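Local coordinates for uncharacterized protein (Burkholderia cenocepacia, PDB 6ANS), which is of unknown function but belongs to the DUF1214 family and can hold a phosphate ion, and nearby a sodium ion, in a polar pocket, at residues Ala262-Cys267 and Asn275-His280; Phe303-Leu308 and Cys364-Gly369; Arg72-Ala77 and Gln236-Thr241. All blocks are in the same frame, centred on the assembly; numbering follows the deposited sequence.

Contact 1. Residues Ala262-Cys267 and Asn275-His280; sequences ADQALC and NIYYYH. With EDO (1,2-ethanediol), chain H; PO4 (phosphate ion), chain E.
Ala262 lies beside Tyr279, 4.8 Å from CA to CA, and its N donates to Tyr278 O at 3.0 Å, docking the start of helix 264-269 on strand 276-284, an outermost strand of a four-stranded antiparallel sheet in this chain. The Gln264 amide bonds to both N and O of Tyr278, on the strand edge away from strand 360-368, much as a neighbouring strand would. Bent at chi2 (-55°), its chain sets the amide alongside the backbone of Tyr278: OE1 accepts from Tyr278 N (3.0 Å, a nearly straight 171°), and NE2 donates to Tyr278 O at 2.8 Å, in the carbonyl plane and on a lone pair. Tyr278 O thereby accepts two donors. The same amide lies flat on a face of the Tyr277 ring, planes 9° apart; two bonds and a stack fix its rotation. Asp263 N-caps the helix, accepting from Leu266 N. Further in, Cys267 CB touches Tyr278 CD2 at 3.6 Å, and Cys267 SG sits at the edge of the His280 ring. The Tyr278 ring is held between Ile276 CG2 and an ethanediol oxygen, while its hydroxyl reaches the bound phosphate and Asp273. His280 NE2 donates to that same ethanediol atom, O2, at 2.6 Å.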
loop_
_atom_site.group_PDB
_atom_site.type_symbol
_atom_site.label_atom_id
_atom_site.label_comp_id
_atom_site.label_asym_id
_atom_site.label_seq_id
_atom_site.Cartn_x
_atom_site.Cartn_y
_atom_site.Cartn_z
ATOM N N ALA A 262 21.311 9.687 -21.485
ATOM C CA ALA A 262 21.517 10.215 -20.145
ATOM C C ALA A 262 22.952 9.980 -19.692
ATOM O O ALA A 262 23.720 9.245 -20.314
ATOM C CB ALA A 262 20.549 9.572 -19.151
ATOM N N ASP A 263 23.321 10.656 -18.613
ATOM C CA ASP A 263 24.544 10.345 -17.880
ATOM C C ASP A 263 24.342 8.979 -17.238
ATOM O O ASP A 263 23.649 8.857 -16.228
ATOM C CB ASP A 263 24.823 11.435 -16.846
ATOM C CG ASP A 263 26.085 11.183 -16.020
ATOM O OD1 ASP A 263 26.501 10.017 -15.846
ATOM O OD2 ASP A 263 26.648 12.170 -15.507
ATOM N N GLN A 264 24.953 7.937 -17.820
ATOM C CA GLN A 264 24.657 6.575 -17.366
ATOM C C GLN A 264 25.119 6.347 -15.926
ATOM O O GLN A 264 24.378 5.775 -15.117
ATOM C CB GLN A 264 25.295 5.552 -18.315
ATOM C CG GLN A 264 24.790 5.656 -19.765
ATOM C CD GLN A 264 23.258 5.550 -19.867
ATOM O OE1 GLN A 264 22.634 4.696 -19.235
ATOM N NE2 GLN A 264 22.654 6.430 -20.659
ATOM N N ALA A 265 26.332 6.795 -15.582
ATOM C CA ALA A 265 26.828 6.629 -14.217
ATOM C C ALA A 265 25.908 7.296 -13.208
ATOM O O ALA A 265 25.701 6.781 -12.104
ATOM C CB ALA A 265 28.253 7.197 -14.097
ATOM N N LEU A 266 25.337 8.444 -13.572
ATOM C CA LEU A 266 24.368 9.093 -12.700
ATOM C C LEU A 266 23.106 8.244 -12.539
ATOM O O LEU A 266 22.591 8.099 -11.424
ATOM C CB LEU A 266 24.018 10.479 -13.251
ATOM C CG LEU A 266 22.971 11.258 -12.440
ATOM C CD1 LEU A 266 23.491 11.585 -11.035
ATOM C CD2 LEU A 266 22.605 12.536 -13.181
ATOM N N CYS A 267 22.600 7.658 -13.629
ATOM C CA CYS A 267 21.418 6.799 -13.514
ATOM C C CYS A 267 21.690 5.605 -12.619
ATOM O O CYS A 267 20.827 5.212 -11.825
ATOM C CB CYS A 267 20.950 6.322 -14.883
ATOM S SG CYS A 267 20.295 7.633 -15.894
ATOM N N ASN A 275 22.197 -3.318 -16.442
ATOM C CA ASN A 275 21.933 -3.797 -17.797
ATOM C C ASN A 275 21.269 -2.760 -18.677
ATOM O O ASN A 275 21.143 -2.989 -19.883
ATOM C CB ASN A 275 21.023 -5.034 -17.801
ATOM C CG ASN A 275 21.736 -6.273 -17.348
ATOM O OD1 ASN A 275 22.928 -6.454 -17.618
ATOM N ND2 ASN A 275 21.017 -7.143 -16.657
ATOM N N ILE A 276 20.854 -1.631 -18.120
ATOM C CA ILE A 276 19.964 -0.712 -18.808
ATOM C C ILE A 276 20.736 0.527 -19.227
ATOM O O ILE A 276 21.492 1.104 -18.435
ATOM C CB ILE A 276 18.766 -0.335 -17.926
ATOM C CG1 ILE A 276 18.059 -1.606 -17.449
ATOM C CG2 ILE A 276 17.831 0.573 -18.695
ATOM C CD1 ILE A 276 16.755 -1.325 -16.722
ATOM N N TYR A 277 20.534 0.932 -20.470
ATOM C CA TYR A 277 21.015 2.197 -20.997
ATOM C C TYR A 277 19.820 3.140 -21.088
ATOM O O TYR A 277 18.815 2.813 -21.735
ATOM C CB TYR A 277 21.672 1.972 -22.363
ATOM C CG TYR A 277 22.471 3.134 -22.889
ATOM C CD1 TYR A 277 21.868 4.123 -23.649
ATOM C CD2 TYR A 277 23.844 3.221 -22.661
ATOM C CE1 TYR A 277 22.598 5.179 -24.164
ATOM C CE2 TYR A 277 24.592 4.287 -23.168
ATOM C CZ TYR A 277 23.957 5.258 -23.917
ATOM O OH TYR A 277 24.663 6.321 -24.425
ATOM N N TYR A 278 19.910 4.277 -20.403
ATOM C CA TYR A 278 18.789 5.191 -20.216
ATOM C C TYR A 278 18.901 6.428 -21.102
ATOM O O TYR A 278 19.999 6.941 -21.358
ATOM C CB TYR A 278 18.702 5.651 -18.763
ATOM C CG TYR A 278 18.480 4.565 -17.725
ATOM C CD1 TYR A 278 17.189 4.270 -17.267
ATOM C CD2 TYR A 278 19.550 3.871 -17.167
ATOM C CE1 TYR A 278 16.974 3.288 -16.304
ATOM C CE2 TYR A 278 19.346 2.884 -16.200
ATOM C CZ TYR A 278 18.047 2.598 -15.773
ATOM O OH TYR A 278 17.819 1.644 -14.804
ATOM N N TYR A 279 17.738 6.916 -21.544
ATOM C CA TYR A 279 17.561 8.260 -22.091
ATOM C C TYR A 279 16.455 8.943 -21.299
ATOM O O TYR A 279 15.368 8.376 -21.143
ATOM C CB TYR A 279 17.169 8.238 -23.573
ATOM C CG TYR A 279 18.056 7.397 -24.470
ATOM C CD1 TYR A 279 18.880 7.989 -25.420
ATOM C CD2 TYR A 279 18.048 6.012 -24.386
ATOM C CE1 TYR A 279 19.695 7.215 -26.258
ATOM C CE2 TYR A 279 18.866 5.233 -25.210
ATOM C CZ TYR A 279 19.681 5.845 -26.142
ATOM O OH TYR A 279 20.465 5.075 -26.966
ATOM N N HIS A 280 16.733 10.149 -20.800
ATOM C CA HIS A 280 15.764 10.951 -20.068
ATOM C C HIS A 280 15.660 12.328 -20.705
ATOM O O HIS A 280 16.678 12.948 -21.025
ATOM C CB HIS A 280 16.156 11.135 -18.585
ATOM C CG HIS A 280 16.125 9.879 -17.762
ATOM N ND1 HIS A 280 14.952 9.240 -17.414
ATOM C CD2 HIS A 280 17.124 9.180 -17.165
ATOM C CE1 HIS A 280 15.230 8.182 -16.671
ATOM N NE2 HIS A 280 16.540 8.125 -16.500
HETATM C C1 EDO H . 16.353 5.733 -12.515
HETATM O O1 EDO H . 15.620 4.533 -12.832
HETATM C C2 EDO H . 17.585 5.898 -13.413
HETATM O O2 EDO H . 17.239 6.374 -14.728
HETATM P P PO4 E . 14.372 1.405 -14.028
HETATM O O1 PO4 E . 14.615 0.832 -15.403
HETATM O O2 PO4 E . 13.484 2.596 -14.199
HETATM O O3 PO4 E . 13.737 0.391 -13.110
HETATM O O4 PO4 E . 15.718 1.796 -13.472
HETATM O O HOH W 1 23.164 3.016 -17.472
#

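Contact 2. Residues Phe303-Leu308 and Cys364-Gly369. With PO4 (phosphate ion), chain E.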
loop_
_atom_site.group_PDB
_atom_site.type_symbol
_atom_site.label_atom_id
_atom_site.label_comp_id
_atom_site.label_asym_id
_atom_site.label_seq_id
_atom_site.Cartn_x
_atom_site.Cartn_y
_atom_site.Cartn_z
ATOM N N PHE A 303 15.284 -6.376 -23.933
ATOM C CA PHE A 303 14.067 -5.613 -23.708
ATOM C C PHE A 303 14.365 -4.161 -24.039
ATOM O O PHE A 303 15.513 -3.717 -23.953
ATOM C CB PHE A 303 13.576 -5.760 -22.261
ATOM C CG PHE A 303 12.313 -5.012 -21.959
ATOM C CD1 PHE A 303 11.080 -5.593 -22.189
ATOM C CD2 PHE A 303 12.353 -3.735 -21.410
ATOM C CE1 PHE A 303 9.901 -4.909 -21.899
ATOM C CE2 PHE A 303 11.182 -3.043 -21.123
ATOM C CZ PHE A 303 9.954 -3.633 -21.363
ATOM N N TRP A 304 13.333 -3.444 -24.469
ATOM C CA TRP A 304 13.415 -2.001 -24.604
ATOM C C TRP A 304 12.016 -1.441 -24.423
ATOM O O TRP A 304 11.028 -2.133 -24.671
ATOM C CB TRP A 304 14.020 -1.589 -25.956
ATOM C CG TRP A 304 13.120 -1.733 -27.169
ATOM C CD1 TRP A 304 13.100 -2.774 -28.057
ATOM C CD2 TRP A 304 12.175 -0.774 -27.662
ATOM N NE1 TRP A 304 12.176 -2.538 -29.047
ATOM C CE2 TRP A 304 11.598 -1.315 -28.830
ATOM C CE3 TRP A 304 11.750 0.486 -27.223
ATOM C CZ2 TRP A 304 10.617 -0.645 -29.558
ATOM C CZ3 TRP A 304 10.769 1.147 -27.948
ATOM C CH2 TRP A 304 10.222 0.584 -29.104
ATOM N N ASN A 305 11.933 -0.196 -23.969
ATOM C CA ASN A 305 10.641 0.467 -23.939
ATOM C C ASN A 305 10.865 1.968 -23.924
ATOM O O ASN A 305 11.999 2.452 -23.848
ATOM C CB ASN A 305 9.772 -0.009 -22.757
ATOM C CG ASN A 305 10.264 0.477 -21.372
ATOM O OD1 ASN A 305 11.344 1.069 -21.211
ATOM N ND2 ASN A 305 9.473 0.159 -20.354
ATOM N N VAL A 306 9.759 2.697 -24.024
ATOM C CA VAL A 306 9.745 4.143 -23.871
ATOM C C VAL A 306 8.441 4.507 -23.170
ATOM O O VAL A 306 7.386 3.932 -23.461
ATOM C CB VAL A 306 9.895 4.862 -25.227
ATOM C CG1 VAL A 306 8.792 4.431 -26.196
ATOM C CG2 VAL A 306 9.917 6.378 -25.027
ATOM N N GLN A 307 8.514 5.432 -22.217
ATOM C CA GLN A 307 7.359 5.766 -21.406
ATOM C C GLN A 307 7.194 7.273 -21.324
ATOM O O GLN A 307 8.175 8.021 -21.357
ATOM C CB GLN A 307 7.492 5.201 -19.993
ATOM C CG GLN A 307 8.667 5.809 -19.207
ATOM C CD GLN A 307 8.812 5.198 -17.827
ATOM O OE1 GLN A 307 9.359 4.108 -17.686
ATOM N NE2 GLN A 307 8.322 5.901 -16.798
ATOM N N LEU A 308 5.947 7.709 -21.173
ATOM C CA LEU A 308 5.629 9.118 -21.022
ATOM C C LEU A 308 5.302 9.387 -19.554
ATOM O O LEU A 308 4.578 8.608 -18.929
ATOM C CB LEU A 308 4.468 9.509 -21.934
ATOM C CG LEU A 308 4.440 10.999 -22.316
ATOM C CD1 LEU A 308 5.669 11.335 -23.173
ATOM C CD2 LEU A 308 3.146 11.373 -23.042
ATOM N N CYS A 364 11.221 8.774 -20.889
ATOM C CA CYS A 364 12.345 7.866 -20.668
ATOM C C CYS A 364 12.332 6.723 -21.680
ATOM O O CYS A 364 11.305 6.064 -21.870
ATOM C CB CYS A 364 12.309 7.285 -19.245
ATOM S SG CYS A 364 13.579 6.015 -18.885
ATOM N N TRP A 365 13.487 6.476 -22.297
ATOM C CA TRP A 365 13.704 5.365 -23.203
ATOM C C TRP A 365 14.755 4.443 -22.594
ATOM O O TRP A 365 15.731 4.914 -21.998
ATOM C CB TRP A 365 14.157 5.878 -24.577
ATOM C CG TRP A 365 14.216 4.828 -25.672
ATOM C CD1 TRP A 365 15.043 3.735 -25.729
ATOM C CD2 TRP A 365 13.442 4.804 -26.880
ATOM N NE1 TRP A 365 14.819 3.032 -26.891
ATOM C CE2 TRP A 365 13.840 3.663 -27.612
ATOM C CE3 TRP A 365 12.452 5.636 -27.413
ATOM C CZ2 TRP A 365 13.270 3.326 -28.841
ATOM C CZ3 TRP A 365 11.889 5.300 -28.638
ATOM C CH2 TRP A 365 12.306 4.156 -29.341
ATOM N N ARG A 366 14.543 3.130 -22.718
ATOM C CA ARG A 366 15.469 2.131 -22.191
ATOM C C ARG A 366 15.869 1.148 -23.275
ATOM O O ARG A 366 15.001 0.587 -23.945
ATOM C CB ARG A 366 14.857 1.331 -21.046
ATOM C CG ARG A 366 14.601 2.106 -19.764
ATOM C CD ARG A 366 13.947 1.156 -18.764
ATOM N NE ARG A 366 13.411 1.865 -17.613
ATOM C CZ ARG A 366 12.258 2.530 -17.613
ATOM N NH1 ARG A 366 11.526 2.590 -18.721
ATOM N NH2 ARG A 366 11.849 3.154 -16.509
ATOM N N TRP A 367 17.174 0.921 -23.422
ATOM C CA TRP A 367 17.696 -0.323 -23.983
ATOM C C TRP A 367 18.156 -1.206 -22.830
ATOM O O TRP A 367 18.886 -0.744 -21.948
ATOM C CB TRP A 367 18.876 -0.103 -24.936
ATOM C CG TRP A 367 18.660 0.829 -26.094
ATOM C CD1 TRP A 367 19.351 1.974 -26.356
ATOM C CD2 TRP A 367 17.718 0.677 -27.166
ATOM N NE1 TRP A 367 18.897 2.549 -27.518
ATOM C CE2 TRP A 367 17.892 1.774 -28.034
ATOM C CE3 TRP A 367 16.745 -0.275 -27.472
ATOM C CZ2 TRP A 367 17.120 1.949 -29.186
ATOM C CZ3 TRP A 367 15.977 -0.101 -28.619
ATOM C CH2 TRP A 367 16.170 1.006 -29.458
ATOM N N VAL A 368 17.716 -2.461 -22.821
ATOM C CA VAL A 368 18.121 -3.436 -21.810
ATOM C C VAL A 368 18.946 -4.525 -22.491
ATOM O O VAL A 368 18.443 -5.256 -23.360
ATOM C CB VAL A 368 16.908 -4.028 -21.077
ATOM C CG1 VAL A 368 17.361 -4.995 -19.992
ATOM C CG2 VAL A 368 16.059 -2.908 -20.464
ATOM N N GLY A 369 20.216 -4.628 -22.110
ATOM C CA GLY A 369 21.065 -5.663 -22.677
ATOM C C GLY A 369 21.464 -5.428 -24.117
ATOM O O GLY A 369 21.615 -6.394 -24.877
HETATM P P PO4 E . 14.372 1.405 -14.028
HETATM O O1 PO4 E . 14.615 0.832 -15.403
HETATM O O2 PO4 E . 13.484 2.596 -14.199
HETATM O O3 PO4 E . 13.737 0.391 -13.110
HETATM O O4 PO4 E . 15.718 1.796 -13.472
#
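Asn305 and Arg366 form the middle hydrogen-bonded pair of an antiparallel ladder whose strands run at 174° to each other, between the pairs Phe303-Val368 and Gln307-Cys364. The face bearing the tryptophans is tight. Trp304 CZ3 comes within 3.4 Å of Trp365 CZ2, the indole planes only 8° apart but slid so that their six-membered rings barely overlap. With CG wedged between backbone N and carbonyl carbon (chi1 75°), Trp304 lies alongside Trp367, whose CZ3 rests over the rim of its ring. Val306 CB packs 3.5 Å from Trp365 CE3. The other face is polar at its middle, where Asn305, Gln307 and Arg366 meet. Arg366 NH1 donates to Asn305 OD1 at 2.9 Å; NH1 (2.8 Å) and NH2 together grip Gln307 OE1 end-on, from one side of the amide plane, while Asn309 takes the Gln307 nitrogen. Cys364 SG covers a guanidinium face. So braced, Arg366 sends NE to phosphate O1 at 2.7 Å and NH2 to phosphate O2; Tyr111, Arg194 and Tyr278 also bind this ion, probably acquired on crystallisation. The ladder is looser at its Phe303 end, where Phe303 CD2 meets Val368 CG2 at 3.9 Å and Phe303 N reaches Val368 O by a weak 3.4 Å bond. Strand 303-309 lies between strands 360-368 and 324-326, strand 276-284 flanks 360-368 on its other side, and Trp365 and Trp367 pack on strand 289-295 of another sheet.

Contact 3. Residues Arg72-Ala77 and Gln236-Thr241; sequences RLMRIA and QFVEQT
Leu73 meets Val238 and Thr241 where helix 60-83 crosses helix 224-251, the short axes 8.7 Å apart and their directions at 131°, a steeply inclined apolar crossing. The CB of Leu73 lies 3.9 Å from Val238 CG2. Its two methyls then part: CD1 rests near the backbone at 3.8 Å from Val238 O, and CD2 reaches Thr241 CG2 at 4.0 Å. The CB bond of Met74, a selenomethionine, leads away from helix 224-251, yet its CG still touches Val238 CG2. The same valine methyl lies against the main chain, 3.5 Å from Met74 N, next to Leu73 CB. Ile76 adds a marginal touch, CG2 to Phe237 CE2 at 4.4 Å. One residue further, Ala77 CB is met obliquely by the Phe237 ring: with CG anti to the backbone N (chi1 -177°), the ring brings CD2 against that methyl at 3.7 Å. The ring in turn carries Thr241 OG1 over the centre of one face. This hydroxyl donates to Phe237 O at 2.8 Å, while Thr241 N reaches the same oxygen from the opposite side of the carbonyl plane, so the polar end of Thr241 is satisfied within its own helix and CG2 is left to meet Leu73. Around the crossing, Leu44 of helix 35-46 covers Met74 and Val238, Ile102 packs on Leu73 and Ile76, and helix 143-146 brings Glu144 to Phe237 and Tyr143 to Thr241. The side of helix 60-83 that carries Arg72 and Arg75 meets the second subunit, where Arg75 packs on Leu78 of that chain and Arg72 forms a salt bridge with its Glu83.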
loop_
_atom_site.group_PDB
_atom_site.type_symbol
_atom_site.label_atom_id
_atom_site.label_comp_id
_atom_site.label_asym_id
_atom_site.label_seq_id
_atom_site.Cartn_x
_atom_site.Cartn_y
_atom_site.Cartn_z
ATOM N N ARG A 72 2.199 10.440 -2.401
ATOM C CA ARG A 72 2.636 9.114 -2.837
ATOM C C ARG A 72 4.033 8.781 -2.320
ATOM O O ARG A 72 4.304 7.637 -1.935
ATOM C CB ARG A 72 2.595 9.023 -4.358
ATOM C CG ARG A 72 1.168 9.025 -4.902
ATOM C CD ARG A 72 1.138 9.236 -6.398
ATOM N NE ARG A 72 -0.172 8.915 -6.948
ATOM C CZ ARG A 72 -0.411 8.715 -8.241
ATOM N NH1 ARG A 72 0.584 8.816 -9.128
ATOM N NH2 ARG A 72 -1.641 8.391 -8.640
ATOM N N LEU A 73 4.939 9.760 -2.311
ATOM C CA LEU A 73 6.273 9.510 -1.772
ATOM C C LEU A 73 6.187 9.122 -0.302
ATOM O O LEU A 73 6.906 8.224 0.160
ATOM C CB LEU A 73 7.145 10.748 -1.953
ATOM C CG LEU A 73 7.444 11.103 -3.415
ATOM C CD1 LEU A 73 8.302 12.355 -3.493
ATOM C CD2 LEU A 73 8.131 9.941 -4.107
HETATM N N MSE A 74 5.283 9.768 0.434
HETATM C CA MSE A 74 4.980 9.511 1.845
HETATM C C MSE A 74 4.678 8.060 2.123
HETATM O O MSE A 74 5.163 7.436 3.050
HETATM C CB MSE A 74 3.748 10.319 2.253
HETATM C CG MSE A 74 3.958 11.439 3.193
HETATM SE SE MSE A 74 2.205 12.261 3.562
HETATM C CE MSE A 74 1.811 11.123 5.089
ATOM N N ARG A 75 3.765 7.549 1.310
ATOM C CA ARG A 75 3.319 6.174 1.482
ATOM C C ARG A 75 4.477 5.208 1.261
ATOM O O ARG A 75 4.687 4.282 2.054
ATOM C CB ARG A 75 2.159 5.896 0.525
ATOM C CG ARG A 75 0.837 6.624 0.905
ATOM C CD ARG A 75 -0.085 6.809 -0.317
ATOM N NE ARG A 75 -0.377 5.532 -0.965
ATOM C CZ ARG A 75 -0.499 5.362 -2.281
ATOM N NH1 ARG A 75 -0.374 6.392 -3.120
ATOM N NH2 ARG A 75 -0.745 4.155 -2.760
ATOM N N ILE A 76 5.259 5.432 0.195
ATOM C CA ILE A 76 6.432 4.602 -0.064
ATOM C C ILE A 76 7.434 4.745 1.073
ATOM O O ILE A 76 7.963 3.754 1.597
ATOM C CB ILE A 76 7.074 4.985 -1.412
ATOM C CG1 ILE A 76 6.135 4.670 -2.579
ATOM C CG2 ILE A 76 8.376 4.247 -1.603
ATOM C CD1 ILE A 76 6.604 5.319 -3.878
ATOM N N ALA A 77 7.685 5.988 1.481
ATOM C CA ALA A 77 8.663 6.261 2.522
ATOM C C ALA A 77 8.319 5.532 3.816
ATOM O O ALA A 77 9.215 5.057 4.517
ATOM C CB ALA A 77 8.750 7.770 2.751
ATOM N N GLN A 236 12.295 12.753 5.422
ATOM C CA GLN A 236 13.398 13.266 4.617
ATOM C C GLN A 236 13.458 12.600 3.248
ATOM O O GLN A 236 13.937 13.216 2.290
ATOM C CB GLN A 236 14.716 13.103 5.381
ATOM C CG GLN A 236 14.924 14.203 6.436
ATOM C CD GLN A 236 15.650 13.709 7.669
ATOM O OE1 GLN A 236 16.300 12.657 7.642
ATOM N NE2 GLN A 236 15.570 14.484 8.760
ATOM N N PHE A 237 12.969 11.358 3.138
ATOM C CA PHE A 237 12.841 10.707 1.836
ATOM C C PHE A 237 11.917 11.491 0.906
ATOM O O PHE A 237 12.223 11.654 -0.280
ATOM C CB PHE A 237 12.331 9.275 2.018
ATOM C CG PHE A 237 12.234 8.476 0.733
ATOM C CD1 PHE A 237 13.317 7.713 0.284
ATOM C CD2 PHE A 237 11.054 8.471 -0.011
ATOM C CE1 PHE A 237 13.224 6.959 -0.892
ATOM C CE2 PHE A 237 10.952 7.730 -1.191
ATOM C CZ PHE A 237 12.040 6.965 -1.636
ATOM N N VAL A 238 10.776 11.965 1.415
ATOM C CA VAL A 238 9.853 12.739 0.580
ATOM C C VAL A 238 10.536 13.996 0.061
ATOM O O VAL A 238 10.511 14.295 -1.143
ATOM C CB VAL A 238 8.578 13.110 1.362
ATOM C CG1 VAL A 238 7.717 14.040 0.516
ATOM C CG2 VAL A 238 7.802 11.876 1.740
ATOM N N GLU A 239 11.167 14.744 0.961
ATOM C CA GLU A 239 11.801 15.996 0.559
ATOM C C GLU A 239 12.944 15.751 -0.413
ATOM O O GLU A 239 13.032 16.408 -1.458
ATOM C CB GLU A 239 12.310 16.751 1.786
ATOM C CG GLU A 239 13.064 18.035 1.433
ATOM C CD GLU A 239 13.111 19.013 2.586
ATOM O OE1 GLU A 239 13.675 18.629 3.634
ATOM O OE2 GLU A 239 12.624 20.166 2.436
ATOM N N GLN A 240 13.823 14.791 -0.097
ATOM C CA GLN A 240 15.012 14.580 -0.932
ATOM C C GLN A 240 14.669 13.933 -2.270
ATOM O O GLN A 240 15.280 14.260 -3.293
ATOM C CB GLN A 240 16.056 13.733 -0.200
ATOM C CG GLN A 240 16.652 14.379 1.039
ATOM C CD GLN A 240 17.279 15.728 0.743
ATOM O OE1 GLN A 240 18.005 15.891 -0.245
ATOM N NE2 GLN A 240 17.005 16.706 1.603
ATOM N N THR A 241 13.714 13.004 -2.291
ATOM C CA THR A 241 13.382 12.341 -3.553
ATOM C C THR A 241 12.727 13.316 -4.512
ATOM O O THR A 241 13.093 13.381 -5.692
ATOM C CB THR A 241 12.464 11.145 -3.307
ATOM O OG1 THR A 241 13.129 10.217 -2.451
ATOM C CG2 THR A 241 12.063 10.438 -4.632
#

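From the N terminus, contact 3 opens first, at 72-77, and closes at 236-241, drawing together helices 60-83 and 224-251 across 158 intervening residues that contain the first two four-stranded sheets. Contact 1 follows, closing a short connection, seven residues between its segments, from helix 264-269 to strand 276-284. Contact 2 comes last, pairing strands 303-309 and 360-368, with 55 residues between its segments. The three are in series; none nests or crosses. Contacts 1 and 2 adjoin in one sheet, Tyr277 N lying 2.8 Å from Trp367 O, and both reach the phosphate. Contact 3 stands apart in the helices, on the opposite side of the chain's centre from contact 2.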